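Long-range contacts in endo-beta-mannanase (Rhizomucor miehei, PDB 4QP0), which probably hydrolyses internal beta-1,4-mannosidic linkages at random in mannans, galactomannans and glucomannans, as a secreted TIM-barrel enzyme of glycoside hydrolase family 5: residues Gly23-Tyr28 with Val51-Leu56; Tyr91-Ala96 with Arg152-Thr157; Leu103-Asn108 with Pro165-Trp170; Ser141-Ile146 with Ile199-Glu204. All coordinates share one frame; numbering follows the deposited sequence.

Interaction 1: residues Gly23-Tyr28 with Val51-Leu56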
# COMPACT_ATOMS: atom_id res chain seq x y z
N GLY A 23 2.04 -2.79 11.43
CA GLY A 23 1.60 -3.80 10.48
C GLY A 23 2.78 -4.31 9.70
O GLY A 23 3.92 -4.02 10.05
N THR A 24 2.53 -5.06 8.63
CA THR A 24 3.61 -5.52 7.77
C THR A 24 3.19 -5.58 6.30
O THR A 24 2.02 -5.36 5.98
CB THR A 24 4.19 -6.88 8.23
OG1 THR A 24 5.37 -7.17 7.47
CG2 THR A 24 3.19 -8.01 8.07
N ASN A 25 4.15 -5.84 5.42
CA ASN A 25 3.88 -6.07 4.00
C ASN A 25 4.14 -7.52 3.62
O ASN A 25 5.01 -8.18 4.21
CB ASN A 25 4.74 -5.17 3.11
CG ASN A 25 4.22 -3.75 3.05
OD1 ASN A 25 3.57 -3.35 2.08
ND2 ASN A 25 4.51 -2.96 4.09
N ALA A 26 3.35 -8.00 2.66
CA ALA A 26 3.53 -9.31 2.03
C ALA A 26 2.83 -9.27 0.68
O ALA A 26 1.81 -9.94 0.46
CB ALA A 26 2.98 -10.43 2.90
N TYR A 27 3.38 -8.46 -0.23
CA TYR A 27 2.86 -8.30 -1.58
C TYR A 27 2.60 -9.64 -2.27
O TYR A 27 1.72 -9.76 -3.13
CB TYR A 27 3.84 -7.46 -2.42
CG TYR A 27 5.00 -8.25 -3.00
CD1 TYR A 27 4.91 -8.80 -4.27
CD2 TYR A 27 6.18 -8.44 -2.27
CE1 TYR A 27 5.96 -9.53 -4.81
CE2 TYR A 27 7.24 -9.17 -2.80
CZ TYR A 27 7.12 -9.71 -4.07
OH TYR A 27 8.15 -10.44 -4.63
N TYR A 28 3.39 -10.64 -1.87
CA TYR A 28 3.46 -11.95 -2.53
C TYR A 28 2.38 -12.93 -2.09
O TYR A 28 2.43 -14.12 -2.44
CB TYR A 28 4.85 -12.57 -2.31
CG TYR A 28 5.20 -12.75 -0.84
CD1 TYR A 28 4.95 -13.96 -0.19
CD2 TYR A 28 5.76 -11.71 -0.10
CE1 TYR A 28 5.26 -14.12 1.15
CE2 TYR A 28 6.06 -11.87 1.24
CZ TYR A 28 5.81 -13.08 1.86
OH TYR A 28 6.12 -13.23 3.19
N VAL A 51 -2.40 -6.04 11.21
CA VAL A 51 -2.71 -5.59 9.85
C VAL A 51 -1.60 -5.98 8.87
O VAL A 51 -0.41 -5.89 9.20
CB VAL A 51 -2.92 -4.06 9.76
CG1 VAL A 51 -3.16 -3.62 8.32
CG2 VAL A 51 -4.08 -3.61 10.63
N VAL A 52 -1.99 -6.37 7.66
CA VAL A 52 -1.02 -6.58 6.58
C VAL A 52 -1.44 -5.87 5.27
O VAL A 52 -2.61 -5.88 4.86
CB VAL A 52 -0.69 -8.09 6.41
CG1 VAL A 52 -1.91 -8.89 5.97
CG2 VAL A 52 0.48 -8.30 5.46
N ARG A 53 -0.46 -5.22 4.64
CA ARG A 53 -0.63 -4.57 3.36
C ARG A 53 -0.12 -5.51 2.29
O ARG A 53 0.92 -6.14 2.46
CB ARG A 53 0.17 -3.28 3.34
CG ARG A 53 -0.02 -2.44 2.09
CD ARG A 53 0.63 -1.09 2.27
NE ARG A 53 0.71 -0.36 1.01
CZ ARG A 53 1.71 -0.45 0.15
NH1 ARG A 53 2.75 -1.23 0.41
NH2 ARG A 53 1.67 0.26 -0.97
N THR A 54 -0.86 -5.62 1.19
CA THR A 54 -0.53 -6.58 0.13
C THR A 54 -1.17 -6.21 -1.21
O THR A 54 -2.09 -5.40 -1.28
CB THR A 54 -0.89 -8.03 0.54
OG1 THR A 54 -0.48 -8.95 -0.49
CG2 THR A 54 -2.39 -8.19 0.78
N TRP A 55 -0.66 -6.84 -2.27
CA TRP A 55 -1.04 -6.59 -3.67
C TRP A 55 -2.38 -7.18 -4.02
O TRP A 55 -2.63 -8.36 -3.75
CB TRP A 55 0.01 -7.21 -4.58
CG TRP A 55 1.32 -6.45 -4.73
CD1 TRP A 55 2.40 -6.80 -5.54
CD2 TRP A 55 1.72 -5.19 -4.08
NE1 TRP A 55 3.41 -5.88 -5.44
CE2 TRP A 55 3.07 -4.88 -4.59
CE3 TRP A 55 1.13 -4.31 -3.18
CZ2 TRP A 55 3.78 -3.76 -4.18
CZ3 TRP A 55 1.85 -3.18 -2.77
CH2 TRP A 55 3.14 -2.91 -3.26
N LEU A 56 -3.25 -6.37 -4.64
CA LEU A 56 -4.50 -6.87 -5.25
C LEU A 56 -4.59 -6.43 -6.71
O LEU A 56 -5.64 -5.99 -7.19
CB LEU A 56 -5.75 -6.42 -4.48
CG LEU A 56 -6.90 -7.44 -4.34
CD1 LEU A 56 -8.15 -6.80 -3.77
CD2 LEU A 56 -7.24 -8.14 -5.64
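With CG of Asn-25 set beside its backbone N (chi1 -77°) and CG of Arg-53 anti to its own (chi1 -175°), the two side chains rise next to each other from one face of a parallel strand pair. The arginine runs extended from CG to NE, which carries NH1 to a 2.8 Å hydrogen bond with Asn-25 OD1. That oxygen sits at the guanidinium edge and receives NH1 in its own carbonyl plane, although the two flat groups are turned 66° apart. Asn-25 ND2 reaches the carbonyl of Glu-292, so both ends of the amide are held; Arg-53 is further gripped by salt bridges to Glu-171, Glu-292 and Glu-293.

On the opposite face Thr-24 CG2 lies 3.8 Å from Val-52 CG2, both side chains against Met-44 of helix 34-47. Between the faces the backbone bonds follow parallel register, Arg-53 N giving to Thr-24 O at 2.8 Å and Ala-26 N to Arg-53 O at 3.1 Å. Past the last of them a side chain takes over: Thr-54 OG1 donates to Ala-26 O (2.7 Å) from above the carbonyl plane. Tyr-27 CB then stands 3.3 Å from the centroid of the Trp-55 five-membered ring, a CH-pi contact over the face. Strand 17-25, helix 34-47 and strand 51-55 form a beta-alpha-beta unit of the TIM barrel, whose C-terminal strand ends characteristically carry the active site.

Interaction 2: residues Tyr91-Ala96 with Arg152-Thr157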
# COMPACT_ATOMS: atom_id res chain seq x y z
N TYR A 91 -9.37 -16.60 -0.68
CA TYR A 91 -8.73 -17.44 0.31
C TYR A 91 -7.89 -16.61 1.29
O TYR A 91 -7.86 -16.90 2.49
CB TYR A 91 -7.90 -18.54 -0.35
CG TYR A 91 -7.27 -19.49 0.65
CD1 TYR A 91 -8.02 -20.50 1.26
CD2 TYR A 91 -5.93 -19.36 1.02
CE1 TYR A 91 -7.45 -21.37 2.18
CE2 TYR A 91 -5.35 -20.22 1.94
CZ TYR A 91 -6.11 -21.22 2.52
OH TYR A 91 -5.52 -22.06 3.43
N ILE A 92 -7.23 -15.58 0.77
CA ILE A 92 -6.43 -14.69 1.62
C ILE A 92 -7.32 -13.98 2.65
O ILE A 92 -7.02 -14.00 3.85
CB ILE A 92 -5.62 -13.68 0.78
CG1 ILE A 92 -4.48 -14.39 0.06
CG2 ILE A 92 -5.06 -12.57 1.67
CD1 ILE A 92 -3.89 -13.61 -1.09
N ILE A 93 -8.42 -13.39 2.18
CA ILE A 93 -9.38 -12.71 3.05
C ILE A 93 -9.92 -13.64 4.12
O ILE A 93 -10.20 -13.20 5.24
CB ILE A 93 -10.57 -12.13 2.25
CG1 ILE A 93 -10.08 -11.23 1.11
CG2 ILE A 93 -11.52 -11.36 3.16
CD1 ILE A 93 -11.19 -10.81 0.16
N GLN A 94 -10.09 -14.91 3.77
CA GLN A 94 -10.68 -15.91 4.66
C GLN A 94 -9.73 -16.22 5.82
O GLN A 94 -10.14 -16.18 6.98
CB GLN A 94 -10.99 -17.19 3.88
CG GLN A 94 -11.78 -18.22 4.67
CD GLN A 94 -11.73 -19.60 4.06
OE1 GLN A 94 -12.77 -20.23 3.84
NE2 GLN A 94 -10.52 -20.09 3.78
N GLN A 95 -8.48 -16.51 5.49
CA GLN A 95 -7.45 -16.80 6.48
C GLN A 95 -7.10 -15.57 7.31
O GLN A 95 -6.75 -15.70 8.49
CB GLN A 95 -6.19 -17.36 5.81
CG GLN A 95 -6.39 -18.72 5.15
CD GLN A 95 -7.16 -19.69 6.02
OE1 GLN A 95 -8.09 -20.34 5.55
NE2 GLN A 95 -6.80 -19.77 7.29
N ALA A 96 -7.20 -14.39 6.69
CA ALA A 96 -7.02 -13.14 7.44
C ALA A 96 -8.08 -13.04 8.54
O ALA A 96 -7.74 -12.94 9.73
CB ALA A 96 -7.07 -11.94 6.52
N ARG A 152 -17.10 -8.07 -6.08
CA ARG A 152 -16.92 -9.52 -6.03
C ARG A 152 -17.47 -10.12 -4.75
O ARG A 152 -17.20 -9.62 -3.66
CB ARG A 152 -15.44 -9.90 -6.18
CG ARG A 152 -15.25 -11.39 -6.43
CD ARG A 152 -13.80 -11.84 -6.33
NE ARG A 152 -13.71 -13.29 -6.11
CZ ARG A 152 -13.90 -14.22 -7.04
NH1 ARG A 152 -14.21 -13.89 -8.29
NH2 ARG A 152 -13.79 -15.50 -6.72
N GLU A 153 -18.26 -11.18 -4.89
CA GLU A 153 -18.63 -12.00 -3.74
C GLU A 153 -17.48 -12.96 -3.41
O GLU A 153 -16.88 -13.56 -4.32
CB GLU A 153 -19.90 -12.80 -4.03
CG GLU A 153 -20.46 -13.56 -2.83
CD GLU A 153 -21.63 -14.46 -3.19
OE1 GLU A 153 -21.42 -15.47 -3.90
OE2 GLU A 153 -22.75 -14.16 -2.75
N ASN A 154 -17.18 -13.11 -2.13
CA ASN A 154 -16.17 -14.05 -1.70
C ASN A 154 -16.72 -15.45 -1.91
O ASN A 154 -17.69 -15.83 -1.26
CB ASN A 154 -15.83 -13.83 -0.23
CG ASN A 154 -14.56 -14.55 0.20
OD1 ASN A 154 -14.42 -15.77 0.02
ND2 ASN A 154 -13.63 -13.80 0.77
N SER A 155 -16.09 -16.21 -2.80
CA SER A 155 -16.59 -17.54 -3.15
C SER A 155 -16.46 -18.57 -2.01
O SER A 155 -17.05 -19.64 -2.07
CB SER A 155 -15.94 -18.06 -4.43
OG SER A 155 -14.58 -18.42 -4.23
N LEU A 156 -15.70 -18.22 -0.97
CA LEU A 156 -15.57 -19.09 0.19
C LEU A 156 -16.40 -18.65 1.41
O LEU A 156 -16.66 -19.47 2.29
CB LEU A 156 -14.09 -19.25 0.58
CG LEU A 156 -13.16 -19.74 -0.55
CD1 LEU A 156 -11.70 -19.50 -0.19
CD2 LEU A 156 -13.40 -21.20 -0.95
N THR A 157 -16.82 -17.39 1.45
CA THR A 157 -17.55 -16.86 2.63
C THR A 157 -18.83 -16.09 2.30
O THR A 157 -19.57 -15.71 3.22
CB THR A 157 -16.66 -15.97 3.52
OG1 THR A 157 -16.20 -14.84 2.77
CG2 THR A 157 -15.46 -16.74 4.08
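Asn-154 comes first, its side chain and that of Ile-93 running antiparallel alongside each other, with ND2 3.8 Å from Ile-93 CB. The other end of the same amide is turned back on its own loop: OD1 accepts from Leu-156 N at 2.9 Å, in the carbonyl plane, which makes an Asx turn, and takes a weaker bond from Thr-157 N. ND2 also has a weak bond to the carbonyl of Asp-90, so the one amide both shapes the turn and faces the helix. At Ser-155 the backbone N bonds to the Asp-90 carboxylate.

Leu-156 follows and pushes CD1 against the helix backbone, 3.6 Å from Tyr-91 CA and near the edge of that ring. Gln-94 has CG anti to its backbone N (chi1 -172°) and an extended chain, which takes its amide across Leu-156 at about a right angle; OE1 comes 3.7 Å from Leu-156 CB. Last, Thr-157 CG2 lies 4.0 Å from Gln-94 CG. The loop between helix 136-151 and strand 167-171 is thus laid against helix 87-98, which meets helix 34-47 through Tyr-91 and Gln-34 and lies on strand 102-106 through Ile-93, Leu-103 and Phe-105.

Interaction 3: residues Leu103-Asn108 with Pro165-Trp170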
# COMPACT_ATOMS: atom_id res chain seq x y z
N LEU A 103 -6.67 -6.32 6.26
CA LEU A 103 -5.94 -6.26 4.99
C LEU A 103 -6.00 -4.90 4.33
O LEU A 103 -7.08 -4.33 4.19
CB LEU A 103 -6.50 -7.29 4.00
CG LEU A 103 -6.29 -8.78 4.24
CD1 LEU A 103 -7.37 -9.56 3.51
CD2 LEU A 103 -4.91 -9.23 3.78
N ILE A 104 -4.85 -4.38 3.91
CA ILE A 104 -4.80 -3.18 3.07
C ILE A 104 -4.49 -3.62 1.63
O ILE A 104 -3.37 -4.03 1.33
CB ILE A 104 -3.76 -2.15 3.56
CG1 ILE A 104 -4.09 -1.65 4.97
CG2 ILE A 104 -3.69 -0.96 2.62
CD1 ILE A 104 -3.04 -0.75 5.58
N PHE A 105 -5.49 -3.55 0.76
CA PHE A 105 -5.33 -4.01 -0.62
C PHE A 105 -4.94 -2.86 -1.53
O PHE A 105 -5.63 -1.84 -1.59
CB PHE A 105 -6.63 -4.64 -1.14
CG PHE A 105 -6.83 -6.08 -0.72
CD1 PHE A 105 -5.84 -7.04 -0.91
CD2 PHE A 105 -8.04 -6.49 -0.17
CE1 PHE A 105 -6.04 -8.37 -0.53
CE2 PHE A 105 -8.25 -7.81 0.21
CZ PHE A 105 -7.25 -8.75 0.03
N THR A 106 -3.82 -3.03 -2.23
CA THR A 106 -3.36 -2.03 -3.19
C THR A 106 -3.82 -2.46 -4.59
O THR A 106 -3.61 -3.61 -4.98
CB THR A 106 -1.83 -1.86 -3.12
OG1 THR A 106 -1.43 -1.65 -1.76
CG2 THR A 106 -1.36 -0.68 -3.96
N LEU A 107 -4.45 -1.56 -5.32
CA LEU A 107 -5.20 -1.96 -6.52
C LEU A 107 -4.46 -1.84 -7.85
O LEU A 107 -4.96 -2.27 -8.90
CB LEU A 107 -6.53 -1.19 -6.59
CG LEU A 107 -7.59 -1.58 -5.56
CD1 LEU A 107 -8.64 -0.50 -5.45
CD2 LEU A 107 -8.23 -2.93 -5.90
N ASN A 108 -3.26 -1.27 -7.80
CA ASN A 108 -2.43 -1.04 -8.98
C ASN A 108 -1.01 -0.75 -8.52
O ASN A 108 -0.76 -0.65 -7.31
CB ASN A 108 -2.99 0.13 -9.80
CG ASN A 108 -2.74 -0.01 -11.29
OD1 ASN A 108 -1.73 -0.58 -11.72
ND2 ASN A 108 -3.65 0.53 -12.09
N PRO A 165 -15.64 -6.50 6.54
CA PRO A 165 -14.92 -5.90 7.69
C PRO A 165 -13.48 -6.36 7.84
O PRO A 165 -12.70 -5.70 8.54
CB PRO A 165 -15.73 -6.39 8.89
CG PRO A 165 -16.41 -7.63 8.41
CD PRO A 165 -16.80 -7.29 7.00
N THR A 166 -13.12 -7.48 7.21
CA THR A 166 -11.75 -7.99 7.23
C THR A 166 -10.79 -7.08 6.46
O THR A 166 -9.60 -6.99 6.79
CB THR A 166 -11.68 -9.41 6.64
OG1 THR A 166 -12.73 -10.21 7.20
CG2 THR A 166 -10.34 -10.03 6.94
N ILE A 167 -11.31 -6.41 5.43
CA ILE A 167 -10.55 -5.44 4.66
C ILE A 167 -10.44 -4.13 5.42
O ILE A 167 -11.46 -3.55 5.83
CB ILE A 167 -11.19 -5.21 3.26
CG1 ILE A 167 -11.10 -6.48 2.42
CG2 ILE A 167 -10.51 -4.06 2.53
CD1 ILE A 167 -12.06 -6.51 1.25
N PHE A 168 -9.20 -3.68 5.62
CA PHE A 168 -8.88 -2.42 6.29
C PHE A 168 -9.29 -1.25 5.41
O PHE A 168 -9.98 -0.33 5.86
CB PHE A 168 -7.38 -2.35 6.55
CG PHE A 168 -6.95 -1.18 7.40
CD1 PHE A 168 -6.58 -1.37 8.72
CD2 PHE A 168 -6.85 0.11 6.85
CE1 PHE A 168 -6.16 -0.30 9.51
CE2 PHE A 168 -6.43 1.17 7.63
CZ PHE A 168 -6.08 0.96 8.96
N GLY A 169 -8.86 -1.28 4.15
CA GLY A 169 -9.17 -0.20 3.23
C GLY A 169 -8.50 -0.41 1.90
O GLY A 169 -7.62 -1.26 1.78
N TRP A 170 -8.92 0.37 0.92
CA TRP A 170 -8.37 0.33 -0.44
C TRP A 170 -7.28 1.35 -0.69
O TRP A 170 -7.37 2.49 -0.25
CB TRP A 170 -9.48 0.57 -1.46
CG TRP A 170 -10.63 -0.36 -1.28
CD1 TRP A 170 -11.90 -0.06 -0.81
CD2 TRP A 170 -10.64 -1.81 -1.54
NE1 TRP A 170 -12.69 -1.19 -0.78
CE2 TRP A 170 -11.99 -2.28 -1.20
CE3 TRP A 170 -9.71 -2.73 -2.01
CZ2 TRP A 170 -12.37 -3.61 -1.33
CZ3 TRP A 170 -10.10 -4.07 -2.15
CH2 TRP A 170 -11.40 -4.50 -1.82
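Phe-105 and Trp-170 lie side by side on one face of the paired strands, Phe-105 CB packing 3.7 Å from Trp-170 CZ3. Their planes are only 23° apart, yet the rings are slid past each other and barely overlap. Ile-167 comes in at about a right angle to the phenylalanine, its CG1 lying 3.8 Å from Phe-105 CE2 at the ring edge, while its CG2 covers part of a face of the Trp-170 ring. From farther along, Leu-107 CD2 approaches Trp-170 CE3 at 4.2 Å.

Beside Ile-104, on the other face, the bulge residue Phe-168 makes a second apolar contact. Its chi1 of -172° swings the ring to the side remote from its own N and sets it alongside Ile-104: CG1 of the isoleucine is 3.7 Å from Phe-168 CB, and CD1 lies over the ring face.

Next comes the backbone. Leu-103 N donates to Thr-166 O at 3.1 Å, Phe-168 N to Leu-103 O, and Phe-105 N to Gly-169 O at 3.3 Å. Leu-103 pairs with Ile-167 but Ile-104 with Gly-169, a beta bulge that inserts Phe-168. At the polar edge Trp-170 NE1 bonds to Asp-210. The chemistry is thus that of a buried parallel barrel pair, held by main-chain bonds at its centre and by hydrocarbon on both faces, with the buried indole N-H satisfied by Asp-210.

Interaction 4: residues Ser141-Ile146 with Ile199-Glu204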
# COMPACT_ATOMS: atom_id res chain seq x y z
N SER A 141 -10.91 1.47 -17.81
CA SER A 141 -10.46 0.10 -17.60
C SER A 141 -10.02 -0.11 -16.15
O SER A 141 -10.23 -1.18 -15.58
CB SER A 141 -9.32 -0.23 -18.55
OG SER A 141 -8.98 -1.60 -18.50
N PHE A 142 -9.41 0.92 -15.55
CA PHE A 142 -9.06 0.87 -14.14
C PHE A 142 -10.34 0.87 -13.31
O PHE A 142 -10.47 0.11 -12.35
CB PHE A 142 -8.11 2.01 -13.74
CG PHE A 142 -7.52 1.88 -12.34
CD1 PHE A 142 -7.35 0.62 -11.74
CD2 PHE A 142 -7.11 3.01 -11.64
CE1 PHE A 142 -6.82 0.51 -10.46
CE2 PHE A 142 -6.57 2.90 -10.36
CZ PHE A 142 -6.42 1.65 -9.77
N LYS A 143 -11.29 1.72 -13.71
CA LYS A 143 -12.58 1.79 -13.03
C LYS A 143 -13.33 0.46 -13.04
O LYS A 143 -13.68 -0.07 -11.98
CB LYS A 143 -13.45 2.90 -13.62
CG LYS A 143 -13.10 4.29 -13.13
CD LYS A 143 -13.94 5.33 -13.84
CE LYS A 143 -13.66 6.72 -13.29
NZ LYS A 143 -14.46 7.76 -14.00
N GLU A 144 -13.55 -0.09 -14.23
CA GLU A 144 -14.25 -1.37 -14.35
C GLU A 144 -13.58 -2.48 -13.52
O GLU A 144 -14.27 -3.36 -12.99
CB GLU A 144 -14.47 -1.79 -15.81
CG GLU A 144 -13.21 -2.19 -16.59
CD GLU A 144 -13.48 -2.60 -18.03
OE1 GLU A 144 -12.50 -2.82 -18.79
OE2 GLU A 144 -14.67 -2.70 -18.42
N TYR A 145 -12.26 -2.43 -13.38
CA TYR A 145 -11.53 -3.37 -12.53
C TYR A 145 -11.86 -3.14 -11.06
O TYR A 145 -12.16 -4.09 -10.33
CB TYR A 145 -10.02 -3.27 -12.76
CG TYR A 145 -9.20 -4.20 -11.89
CD1 TYR A 145 -9.19 -5.58 -12.12
CD2 TYR A 145 -8.43 -3.71 -10.83
CE1 TYR A 145 -8.44 -6.44 -11.33
CE2 TYR A 145 -7.68 -4.57 -10.02
CZ TYR A 145 -7.68 -5.93 -10.28
OH TYR A 145 -6.95 -6.80 -9.50
N ILE A 146 -11.81 -1.87 -10.65
CA ILE A 146 -12.15 -1.47 -9.28
C ILE A 146 -13.56 -1.93 -8.93
O ILE A 146 -13.76 -2.58 -7.91
CB ILE A 146 -11.97 0.06 -9.07
CG1 ILE A 146 -10.49 0.39 -8.93
CG2 ILE A 146 -12.75 0.57 -7.87
CD1 ILE A 146 -10.17 1.86 -9.10
N ILE A 199 -5.96 11.22 -8.72
CA ILE A 199 -6.18 10.63 -7.39
C ILE A 199 -7.57 10.97 -6.88
O ILE A 199 -8.21 10.14 -6.23
CB ILE A 199 -5.14 11.14 -6.36
CG1 ILE A 199 -3.72 10.69 -6.74
CG2 ILE A 199 -5.52 10.73 -4.94
CD1 ILE A 199 -3.44 9.22 -6.54
N LYS A 200 -8.03 12.18 -7.18
CA LYS A 200 -9.32 12.68 -6.71
C LYS A 200 -10.47 11.82 -7.23
O LYS A 200 -11.24 11.28 -6.43
CB LYS A 200 -9.50 14.14 -7.12
CG LYS A 200 -10.75 14.82 -6.59
CD LYS A 200 -10.74 16.30 -6.94
CE LYS A 200 -11.85 17.06 -6.23
NZ LYS A 200 -13.17 16.85 -6.90
N GLU A 201 -10.56 11.68 -8.55
CA GLU A 201 -11.69 10.99 -9.18
C GLU A 201 -11.70 9.48 -8.98
O GLU A 201 -12.76 8.87 -8.87
CB GLU A 201 -11.81 11.36 -10.67
CG GLU A 201 -10.95 10.53 -11.61
CD GLU A 201 -11.36 10.70 -13.06
OE1 GLU A 201 -10.45 10.87 -13.90
OE2 GLU A 201 -12.58 10.67 -13.35
N ILE A 202 -10.51 8.87 -8.94
CA ILE A 202 -10.40 7.44 -8.65
C ILE A 202 -10.85 7.15 -7.22
O ILE A 202 -11.62 6.21 -6.99
CB ILE A 202 -8.98 6.89 -8.91
CG1 ILE A 202 -8.62 6.96 -10.41
CG2 ILE A 202 -8.83 5.47 -8.38
CD1 ILE A 202 -9.54 6.19 -11.33
N SER A 203 -10.41 7.96 -6.27
CA SER A 203 -10.83 7.76 -4.87
C SER A 203 -12.32 8.06 -4.71
O SER A 203 -13.00 7.38 -3.95
CB SER A 203 -9.98 8.57 -3.89
OG SER A 203 -10.08 9.97 -4.11
N GLU A 204 -12.82 9.06 -5.44
CA GLU A 204 -14.26 9.32 -5.47
C GLU A 204 -15.02 8.16 -6.11
O GLU A 204 -16.07 7.77 -5.61
CB GLU A 204 -14.59 10.65 -6.15
CG GLU A 204 -14.43 11.85 -5.22
CD GLU A 204 -14.44 13.20 -5.94
OE1 GLU A 204 -14.64 13.24 -7.18
OE2 GLU A 204 -14.25 14.23 -5.25
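Two helices of the outer layer of the TIM barrel, 136-151 and 192-209, meet where Ile-202 presses against Phe-142 and Ile-146. The isoleucine does so with both of its branches: CG2 lies 3.9 Å from Ile-146 CD1 and 4.0 Å from Phe-142 CE2, while CD1 comes 4.0 Å from Phe-142 CD2. A chi1 of -170° turns the Phe-142 ring away from the backbone N and out toward the second helix, where it crosses Ile-202 at about a right angle. Ile-146, one turn on, sets CD1 over the centre of one face of this ring, so two residues of one helix present a single surface to the other.

In an alpha/beta barrel successive helices run roughly alike around the strands, and these segments do so, their directions 28° apart with 11.2 Å between axes at closest approach. Strand 167-171 lies between the two helices in sequence, and Ile-202 also touches Ile-172 just after it. Tyr-205 extends the contact along the second helix toward Lys-143 and Ile-146.

On the more exposed side Lys-143, extended beyond CG, crosses Glu-201 at about a right angle. Its NZ stands 3.5 Å from Glu-201 OE2, a salt bridge at rather long range bordering the apolar patch. Glu-201 reaches it with CG between its backbone N and carbonyl carbon (chi1 85°) and the rest of the chain stretched out.

In the fold
Interactions 1 and 3 are neighbouring parts of one barrel sheet, their centres about 9 Å apart: strands 51-55 and 102-106 lie side by side, and Val-52 O meets Ile-104 N at 2.9 Å in a probable hydrogen bond. Interactions 2 and 4 belong to the surrounding layer, about 23 Å apart between centres and not touching. Each packs on interaction 3, through Ile-93 and Ala-96 on one hand and Phe-142, Tyr-145 and Ile-146 on the other. Along the chain interaction 1 closes before the others open, whereas the segments of 2, 3 and 4 alternate. The alternation reflects the repeating beta-alpha order of the barrel, in which these contacts join neighbouring elements.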